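Local coordinates for iota-carrageenase (PDB 1H80), which hydrolyses the beta-1,4-linkages inside iota-carrageenans, sulfated galactans of red algal cell walls, with inversion of anomeric configuration, at residues I160-T165 against G177-I182; A274-S279 against D365-Q370; P379-V384 against Y452-C457. All coordinates share one frame; numbering follows the deposited sequence. Where two conformers were deposited one is given.

Contact 1. Residues I160-T165 against G177-I182; sequences ILVDVT and GIIERI
Ile-160 meets Ile-179 and Ile-182 in the interior of a parallel beta-helix, an example of how two faces of one coil are held together by aliphatic side chains. The apolar contacts come in two forms. Ile-160 and Ile-182 point at each other tip to tip, and their CD1 atoms are only 3.4 Å apart, tighter than usual for two methyls. Ile-179, by contrast, slides past its partners: its CG2 lies 3.8 Å from Ile-160 CD1, while its CD1 runs the other way to lie 4.1 Å from Val-162 CG2. In Ile-160 the longer branch is anti to the carbonyl carbon (chi1 -59°) and then fully extended, which carries CD1 deep enough to touch both isoleucines. Ile-194 on strand 194-196 packs on Ile-160, Val-162 and Ile-179, extending the apolar packing into the next coil.

The polar bonds lie within one segment or lead out of the contact. Val-162 is the centre of an inverse gamma turn, beyond which Val-164 N donates to Asp-163 OD1 at 2.7 Å, on the anti side of the carboxylate. Glu-180 is turned away from the contact and bonds to Arg-205 and Ser-146. With branched aliphatic groups alone meeting across it, the contact depends on close fit and exclusion of water, not on directional bonds.

Contact 2. Residues A274-S279 against D365-Q370; sequences AVRSDS and DLKQDQ
On the parallel sheet of the beta-helix that includes strand 275-277, Arg-276 reaches toward the turn after strand 364-366, where it approaches Lys-367 and Gln-370. The direct approach is loose: Arg-276 NH1 stops 4.5 Å from Lys-367 CG, and both Lys-367 and Gln-370 lie oblique to the guanidinium. A water makes the polar connection. It accepts from Arg-276 NH1 at 3.0 Å and from Gln-370 NE2 at 3.0 Å, so two donors that could not bond each other share one acceptor.

The guanidinium is held from its own strand. Asp-278, two residues on, is gripped side-on by two nitrogens: Arg-276 NE donates to Asp-278 OD1 at 2.9 Å (172°, close to the guanidinium plane), and Arg-276 NH2 forms a salt bridge with Asp-278 OD2 at 2.8 Å. Both oxygens use their syn lone pairs. With CG anti to the backbone N (chi1 170°) and the chain extended beyond it, Arg-276 spans the distance between this face of the solenoid and the loop that flanks it, leaving NH1 for the water.

Gln-370 is oriented from its own turn. Lys-367 N donates almost straight to Gln-370 OE1 at 2.9 Å, arriving from above the carbonyl plane, while Gln-370 N returns a bond to Lys-367 O. The first bond fixes which end of the amide is oxygen and presents NE2 to the water. Lys-367 NZ bonds Gln-397 O, and Asp-278 probably offsets much of the arginine's charge near that ammonium.

Contact 3. Residues P379-V384 against Y452-C457; sequences PMCKRV and YGMSEC
The carbonyl oxygen of Val-384 faces Met-454 SD at 3.5 Å, the closest polar approach between the two loops, though it is a sulfur-oxygen contact and not a hydrogen bond. The rest of the meeting is apolar and centres on the same thioether. Val-384 CG1 lies 3.7 Å from Met-454 SD and equally 3.7 Å from Met-454 CE, so the valine methyl rests against the S-CH3 bond as the two side chains cross obliquely. Met-454 achieves this by a bend at its last torsion (chi3 67°), which folds CE back over that methyl. Its CE also lies 4.1 Å from Cys-381 SG, a contact made by one of two deposited conformers of the cysteine and therefore less certain. Met-454 also packs on Leu-386 and Tyr-399, and Val-384 on Phe-374 and Pro-402. Replacing Met-454 by alanine would probably open a gap beside Val-384 CG1 and leave the Val-384 carbonyl oxygen without its sulfur neighbour.

Backbone shape brings Cys-381 and Val-384 to the same partner: they are the first and last residues of a type II beta turn, with Arg-383 at its third position in a positive-phi conformation, its CB pointing away from residues 452-457. Covalent links reinforce the packing, for Cys-381 is joined to Cys-449 and Cys-457 to Cys-385. The arrangement is that of two irregular loops cross-linked by paired disulfides, with a small sulfur-rich apolar cluster between them, as suits a secreted enzyme.

In the fold
From the N terminus the three contacts follow in series; none nests within or crosses another. Contact 1 closes a short excursion of 11 residues, which includes strand 170-175, and joins two faces inside the beta-helix. Contact 2 closes a much longer one of 85 residues, containing helix 331-340 and two unmodelled stretches, and ties a strand of the beta-helix to a peripheral loop. Contact 3 closes 67 residues and joins two loops farther out, about 28 Å from the centre of the chain. Contacts 2 and 3 touch through a probable hydrogen bond between Gln-368 NE2 and Tyr-452 OH (3.1 Å), whereas contact 1 stands apart, its nearest atoms about 14 Å from contact 2.

Contact 1. Residues I160-T165 against G177-I182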
loop_
_atom_site.group_PDB
_atom_site.type_symbol
_atom_site.label_atom_id
_atom_site.label_comp_id
_atom_site.label_asym_id
_atom_site.label_seq_id
_atom_site.Cartn_x
_atom_site.Cartn_y
_atom_site.Cartn_z
ATOM N N ILE A 160 -5.075 1.160 2.976
ATOM C CA ILE A 160 -5.375 2.517 2.550
ATOM C C ILE A 160 -5.222 2.582 1.041
ATOM O O ILE A 160 -4.128 2.414 0.499
ATOM C CB ILE A 160 -4.442 3.539 3.234
ATOM C CG1 ILE A 160 -4.605 3.432 4.757
ATOM C CG2 ILE A 160 -4.780 4.953 2.772
ATOM C CD1 ILE A 160 -3.741 4.379 5.548
ATOM N N LEU A 161 -6.339 2.812 0.367
ATOM C CA LEU A 161 -6.356 2.886 -1.081
ATOM C C LEU A 161 -6.391 4.346 -1.498
ATOM O O LEU A 161 -7.405 5.018 -1.330
ATOM C CB LEU A 161 -7.590 2.155 -1.618
ATOM C CG LEU A 161 -7.742 0.708 -1.142
ATOM C CD1 LEU A 161 -9.093 0.159 -1.565
ATOM C CD2 LEU A 161 -6.612 -0.137 -1.712
ATOM N N VAL A 162 -5.267 4.838 -2.014
ATOM C CA VAL A 162 -5.163 6.223 -2.472
ATOM C C VAL A 162 -5.597 6.088 -3.924
ATOM O O VAL A 162 -4.783 6.076 -4.847
ATOM C CB VAL A 162 -3.707 6.716 -2.357
ATOM C CG1 VAL A 162 -3.629 8.204 -2.653
ATOM C CG2 VAL A 162 -3.185 6.439 -0.948
ATOM N N ASP A 163 -6.911 5.996 -4.091
ATOM C CA ASP A 163 -7.535 5.729 -5.378
ATOM C C ASP A 163 -8.117 6.872 -6.196
ATOM O O ASP A 163 -8.047 8.047 -5.831
ATOM C CB ASP A 163 -8.638 4.692 -5.159
ATOM C CG ASP A 163 -8.597 3.566 -6.171
ATOM O OD1 ASP A 163 -8.257 3.826 -7.341
ATOM O OD2 ASP A 163 -8.920 2.419 -5.791
ATOM N N VAL A 164 -8.706 6.481 -7.321
ATOM C CA VAL A 164 -9.346 7.413 -8.234
ATOM C C VAL A 164 -10.840 7.117 -8.217
ATOM O O VAL A 164 -11.264 6.032 -7.809
ATOM C CB VAL A 164 -8.814 7.248 -9.685
ATOM C CG1 VAL A 164 -7.313 7.472 -9.718
ATOM C CG2 VAL A 164 -9.151 5.861 -10.221
ATOM N N THR A 165 -11.635 8.096 -8.630
ATOM C CA THR A 165 -13.079 7.929 -8.694
ATOM C C THR A 165 -13.587 8.665 -9.922
ATOM O O THR A 165 -13.029 9.687 -10.315
ATOM C CB THR A 165 -13.796 8.493 -7.443
ATOM O OG1 THR A 165 -13.539 9.897 -7.323
ATOM C CG2 THR A 165 -13.321 7.784 -6.196
ATOM N N GLY A 177 -2.016 15.878 1.112
ATOM C CA GLY A 177 -2.381 15.123 2.289
ATOM C C GLY A 177 -1.189 14.486 2.953
ATOM O O GLY A 177 -0.096 14.424 2.392
ATOM N N ILE A 178 -1.412 14.037 4.179
ATOM C CA ILE A 178 -0.391 13.365 4.957
ATOM C C ILE A 178 -1.013 12.089 5.496
ATOM O O ILE A 178 -2.090 12.120 6.084
ATOM C CB ILE A 178 0.070 14.215 6.159
ATOM C CG1 ILE A 178 0.654 15.539 5.667
ATOM C CG2 ILE A 178 1.094 13.438 6.983
ATOM C CD1 ILE A 178 1.158 16.443 6.785
ATOM N N ILE A 179 -0.344 10.970 5.263
ATOM C CA ILE A 179 -0.803 9.676 5.768
ATOM C C ILE A 179 0.389 9.213 6.585
ATOM O O ILE A 179 1.463 8.949 6.041
ATOM C CB ILE A 179 -1.106 8.718 4.615
ATOM C CG1 ILE A 179 -2.288 9.269 3.818
ATOM C CG2 ILE A 179 -1.414 7.325 5.160
ATOM C CD1 ILE A 179 -2.590 8.511 2.547
ATOM N N GLU A 180 0.211 9.120 7.899
ATOM C CA GLU A 180 1.344 8.793 8.750
ATOM C C GLU A 180 1.060 8.022 10.013
ATOM O O GLU A 180 -0.080 7.905 10.448
ATOM C CB GLU A 180 2.019 10.089 9.188
ATOM C CG GLU A 180 1.029 11.009 9.917
ATOM C CD GLU A 180 1.687 12.060 10.790
ATOM O OE1 GLU A 180 2.737 12.600 10.398
ATOM O OE2 GLU A 180 1.131 12.361 11.870
ATOM N N ARG A 181 2.133 7.510 10.606
ATOM C CA ARG A 181 2.070 6.772 11.860
ATOM C C ARG A 181 1.049 5.651 11.867
ATOM O O ARG A 181 0.098 5.664 12.651
ATOM C CB ARG A 181 1.779 7.739 13.007
ATOM C CG ARG A 181 2.807 8.849 13.138
ATOM C CD ARG A 181 2.437 9.801 14.255
ATOM N NE ARG A 181 2.442 9.137 15.554
ATOM C CZ ARG A 181 1.942 9.669 16.664
ATOM N NH1 ARG A 181 1.390 10.874 16.634
ATOM N NH2 ARG A 181 1.997 8.997 17.806
ATOM N N ILE A 182 1.255 4.672 10.998
ATOM C CA ILE A 182 0.356 3.540 10.926
ATOM C C ILE A 182 1.185 2.272 10.892
ATOM O O ILE A 182 2.226 2.211 10.242
ATOM C CB ILE A 182 -0.537 3.602 9.671
ATOM C CG1 ILE A 182 -1.373 4.885 9.695
ATOM C CG2 ILE A 182 -1.462 2.387 9.634
ATOM C CD1 ILE A 182 -2.143 5.139 8.412
#

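Contact 2. Residues A274-S279 against D365-Q370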
loop_
_atom_site.group_PDB
_atom_site.type_symbol
_atom_site.label_atom_id
_atom_site.label_comp_id
_atom_site.label_asym_id
_atom_site.label_seq_id
_atom_site.Cartn_x
_atom_site.Cartn_y
_atom_site.Cartn_z
ATOM N N ALA A 274 14.297 -4.328 0.621
ATOM C CA ALA A 274 13.772 -3.115 1.240
ATOM C C ALA A 274 13.045 -2.294 0.182
ATOM O O ALA A 274 11.955 -1.767 0.420
ATOM C CB ALA A 274 14.908 -2.310 1.853
ATOM N N VAL A 275 13.661 -2.192 -0.988
ATOM C CA VAL A 275 13.089 -1.441 -2.094
ATOM C C VAL A 275 12.992 -2.357 -3.302
ATOM O O VAL A 275 13.895 -3.154 -3.567
ATOM C CB VAL A 275 13.968 -0.228 -2.464
ATOM C CG1 VAL A 275 13.328 0.553 -3.609
ATOM C CG2 VAL A 275 14.158 0.663 -1.248
ATOM N N ARG A 276 11.887 -2.246 -4.025
ATOM C CA ARG A 276 11.682 -3.059 -5.206
ATOM C C ARG A 276 11.078 -2.218 -6.316
ATOM O O ARG A 276 10.132 -1.468 -6.094
ATOM C CB ARG A 276 10.751 -4.223 -4.885
ATOM C CG ARG A 276 10.281 -4.980 -6.107
ATOM C CD ARG A 276 9.326 -6.083 -5.713
ATOM N NE ARG A 276 8.364 -6.359 -6.773
ATOM C CZ ARG A 276 7.333 -7.184 -6.645
ATOM N NH1 ARG A 276 7.128 -7.819 -5.499
ATOM N NH2 ARG A 276 6.501 -7.370 -7.663
ATOM N N SER A 277 11.638 -2.342 -7.513
ATOM C CA SER A 277 11.140 -1.606 -8.664
ATOM C C SER A 277 10.894 -2.578 -9.807
ATOM O O SER A 277 11.790 -3.328 -10.201
ATOM C CB SER A 277 12.145 -0.533 -9.086
ATOM O OG SER A 277 12.327 0.417 -8.049
ATOM N N ASP A 278 9.669 -2.569 -10.323
ATOM C CA ASP A 278 9.285 -3.448 -11.418
ATOM C C ASP A 278 9.231 -2.670 -12.718
ATOM O O ASP A 278 8.949 -1.475 -12.732
ATOM C CB ASP A 278 7.897 -4.050 -11.179
ATOM C CG ASP A 278 7.844 -4.958 -9.971
ATOM O OD1 ASP A 278 8.902 -5.233 -9.367
ATOM O OD2 ASP A 278 6.726 -5.401 -9.632
ATOM N N SER A 279 9.487 -3.359 -13.817
ATOM C CA SER A 279 9.434 -2.715 -15.116
ATOM C C SER A 279 7.988 -2.374 -15.453
ATOM O O SER A 279 7.055 -3.054 -15.024
ATOM C CB SER A 279 9.991 -3.650 -16.188
ATOM O OG SER A 279 9.826 -3.094 -17.481
ATOM N N ASP A 365 8.509 -12.634 2.542
ATOM C CA ASP A 365 7.526 -13.076 1.556
ATOM C C ASP A 365 8.334 -13.107 0.266
ATOM O O ASP A 365 9.020 -12.138 -0.062
ATOM C CB ASP A 365 6.373 -12.072 1.395
ATOM C CG ASP A 365 5.343 -12.161 2.507
ATOM O OD1 ASP A 365 5.155 -13.257 3.075
ATOM O OD2 ASP A 365 4.695 -11.130 2.796
ATOM N N LEU A 366 8.259 -14.213 -0.462
ATOM C CA LEU A 366 9.011 -14.348 -1.699
ATOM C C LEU A 366 8.124 -14.788 -2.847
ATOM O O LEU A 366 7.193 -15.563 -2.662
ATOM C CB LEU A 366 10.133 -15.376 -1.517
ATOM C CG LEU A 366 11.148 -15.086 -0.411
ATOM C CD1 LEU A 366 12.048 -16.299 -0.190
ATOM C CD2 LEU A 366 11.972 -13.865 -0.792
ATOM N N LYS A 367 8.421 -14.284 -4.038
ATOM C CA LYS A 367 7.670 -14.656 -5.226
ATOM C C LYS A 367 8.423 -15.800 -5.888
ATOM O O LYS A 367 9.646 -15.902 -5.773
ATOM C CB LYS A 367 7.565 -13.473 -6.187
ATOM C CG LYS A 367 6.815 -12.280 -5.612
ATOM C CD LYS A 367 5.380 -12.635 -5.229
ATOM C CE LYS A 367 4.544 -12.987 -6.451
ATOM N NZ LYS A 367 3.118 -13.259 -6.106
ATOM N N GLN A 368 7.698 -16.669 -6.577
ATOM C CA GLN A 368 8.343 -17.800 -7.229
ATOM C C GLN A 368 9.451 -17.380 -8.192
ATOM O O GLN A 368 10.495 -18.033 -8.252
ATOM C CB GLN A 368 7.313 -18.639 -7.983
ATOM C CG GLN A 368 7.859 -19.979 -8.451
ATOM C CD GLN A 368 6.827 -20.780 -9.210
ATOM O OE1 GLN A 368 6.622 -20.570 -10.404
ATOM N NE2 GLN A 368 6.154 -21.689 -8.515
ATOM N N ASP A 369 9.236 -16.296 -8.939
ATOM C CA ASP A 369 10.236 -15.844 -9.901
ATOM C C ASP A 369 11.444 -15.167 -9.262
ATOM O O ASP A 369 12.269 -14.577 -9.953
ATOM C CB ASP A 369 9.606 -14.919 -10.959
ATOM C CG ASP A 369 9.172 -13.572 -10.400
ATOM O OD1 ASP A 369 9.310 -13.337 -9.182
ATOM O OD2 ASP A 369 8.687 -12.737 -11.198
ATOM N N GLN A 370 11.546 -15.264 -7.938
ATOM C CA GLN A 370 12.673 -14.688 -7.213
ATOM C C GLN A 370 13.502 -15.796 -6.573
ATOM O O GLN A 370 14.651 -15.582 -6.200
ATOM C CB GLN A 370 12.187 -13.746 -6.107
ATOM C CG GLN A 370 11.370 -12.564 -6.593
ATOM C CD GLN A 370 10.832 -11.731 -5.447
ATOM O OE1 GLN A 370 10.456 -12.266 -4.403
ATOM N NE2 GLN A 370 10.774 -10.417 -5.643
HETATM O O HOH W 1 9.375 -8.689 -3.679
#

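Contact 3. Residues P379-V384 against Y452-C457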
loop_
_atom_site.group_PDB
_atom_site.type_symbol
_atom_site.label_atom_id
_atom_site.label_comp_id
_atom_site.label_asym_id
_atom_site.label_seq_id
_atom_site.Cartn_x
_atom_site.Cartn_y
_atom_site.Cartn_z
ATOM N N PRO A 379 22.275 -22.434 -2.243
ATOM C CA PRO A 379 22.144 -23.452 -3.292
ATOM C C PRO A 379 21.263 -24.658 -2.977
ATOM O O PRO A 379 20.825 -25.361 -3.889
ATOM C CB PRO A 379 23.594 -23.845 -3.573
ATOM C CG PRO A 379 24.249 -23.656 -2.246
ATOM C CD PRO A 379 23.676 -22.332 -1.798
ATOM N N MET A 380 21.007 -24.910 -1.698
ATOM C CA MET A 380 20.152 -26.032 -1.332
ATOM C C MET A 380 18.750 -25.547 -0.971
ATOM O O MET A 380 17.908 -26.320 -0.517
ATOM C CB MET A 380 20.766 -26.826 -0.174
ATOM C CG MET A 380 22.096 -27.475 -0.533
ATOM S SD MET A 380 22.403 -29.005 0.376
ATOM C CE MET A 380 23.388 -28.405 1.729
ATOM N N CYS A 381 18.509 -24.257 -1.184
ATOM C CA CYS A 381 17.212 -23.653 -0.902
ATOM C C CYS A 381 16.725 -23.953 0.514
ATOM O O CYS A 381 15.556 -24.282 0.723
ATOM C CB CYS A 381 16.171 -24.144 -1.913
ATOM S SG CYS A 381 14.682 -23.094 -1.959
ATOM N N LYS A 382 17.621 -23.831 1.487
ATOM C CA LYS A 382 17.273 -24.092 2.877
ATOM C C LYS A 382 16.402 -22.992 3.475
ATOM O O LYS A 382 16.529 -21.822 3.118
ATOM C CB LYS A 382 18.538 -24.235 3.721
ATOM C CG LYS A 382 19.450 -25.370 3.296
ATOM C CD LYS A 382 20.699 -25.412 4.162
ATOM C CE LYS A 382 21.613 -26.555 3.753
ATOM N NZ LYS A 382 22.859 -26.598 4.573
ATOM N N ARG A 383 15.517 -23.388 4.383
ATOM C CA ARG A 383 14.629 -22.458 5.076
ATOM C C ARG A 383 13.521 -21.839 4.217
ATOM O O ARG A 383 12.825 -20.936 4.670
ATOM C CB ARG A 383 15.452 -21.347 5.741
ATOM C CG ARG A 383 16.537 -21.845 6.704
ATOM C CD ARG A 383 15.950 -22.612 7.881
ATOM N NE ARG A 383 15.202 -21.753 8.800
ATOM C CZ ARG A 383 15.756 -20.922 9.678
ATOM N NH1 ARG A 383 17.074 -20.824 9.770
ATOM N NH2 ARG A 383 14.986 -20.188 10.473
ATOM N N VAL A 384 13.362 -22.309 2.982
ATOM C CA VAL A 384 12.297 -21.803 2.115
ATOM C C VAL A 384 11.128 -22.809 2.220
ATOM O O VAL A 384 11.347 -24.012 2.002
ATOM C CB VAL A 384 12.794 -21.659 0.646
ATOM C CG1 VAL A 384 11.673 -21.125 -0.233
ATOM C CG2 VAL A 384 13.996 -20.711 0.588
ATOM N N TYR A 452 7.296 -26.839 -6.203
ATOM C CA TYR A 452 6.083 -27.412 -5.640
ATOM C C TYR A 452 6.283 -28.578 -4.685
ATOM O O TYR A 452 5.329 -29.024 -4.047
ATOM C CB TYR A 452 5.154 -27.818 -6.783
ATOM C CG TYR A 452 4.793 -26.644 -7.662
ATOM C CD1 TYR A 452 3.918 -25.656 -7.209
ATOM C CD2 TYR A 452 5.377 -26.483 -8.918
ATOM C CE1 TYR A 452 3.638 -24.530 -7.987
ATOM C CE2 TYR A 452 5.104 -25.364 -9.700
ATOM C CZ TYR A 452 4.237 -24.393 -9.228
ATOM O OH TYR A 452 3.979 -23.278 -9.993
ATOM N N GLY A 453 7.518 -29.054 -4.570
ATOM C CA GLY A 453 7.788 -30.176 -3.689
ATOM C C GLY A 453 8.557 -29.832 -2.428
ATOM O O GLY A 453 8.771 -30.694 -1.574
ATOM N N MET A 454 8.974 -28.577 -2.296
ATOM C CA MET A 454 9.722 -28.167 -1.113
ATOM C C MET A 454 8.885 -28.307 0.151
ATOM O O MET A 454 7.673 -28.523 0.091
ATOM C CB MET A 454 10.187 -26.717 -1.246
ATOM C CG MET A 454 9.053 -25.723 -1.376
ATOM S SD MET A 454 9.631 -24.037 -1.097
ATOM C CE MET A 454 10.670 -23.814 -2.509
ATOM N N SER A 455 9.545 -28.178 1.294
ATOM C CA SER A 455 8.889 -28.277 2.591
ATOM C C SER A 455 7.658 -27.382 2.673
ATOM O O SER A 455 7.650 -26.270 2.143
ATOM C CB SER A 455 9.859 -27.876 3.703
ATOM O OG SER A 455 11.028 -28.671 3.674
ATOM N N GLU A 456 6.621 -27.874 3.340
ATOM C CA GLU A 456 5.400 -27.107 3.512
ATOM C C GLU A 456 5.572 -26.194 4.717
ATOM O O GLU A 456 6.198 -26.567 5.712
ATOM C CB GLU A 456 4.208 -28.042 3.738
ATOM N N CYS A 457 5.035 -24.982 4.622
ATOM C CA CYS A 457 5.113 -24.011 5.712
ATOM C C CYS A 457 4.302 -24.496 6.893
ATOM O O CYS A 457 3.192 -24.988 6.722
ATOM C CB CYS A 457 4.536 -22.653 5.292
ATOM S SG CYS A 457 5.375 -21.831 3.899
#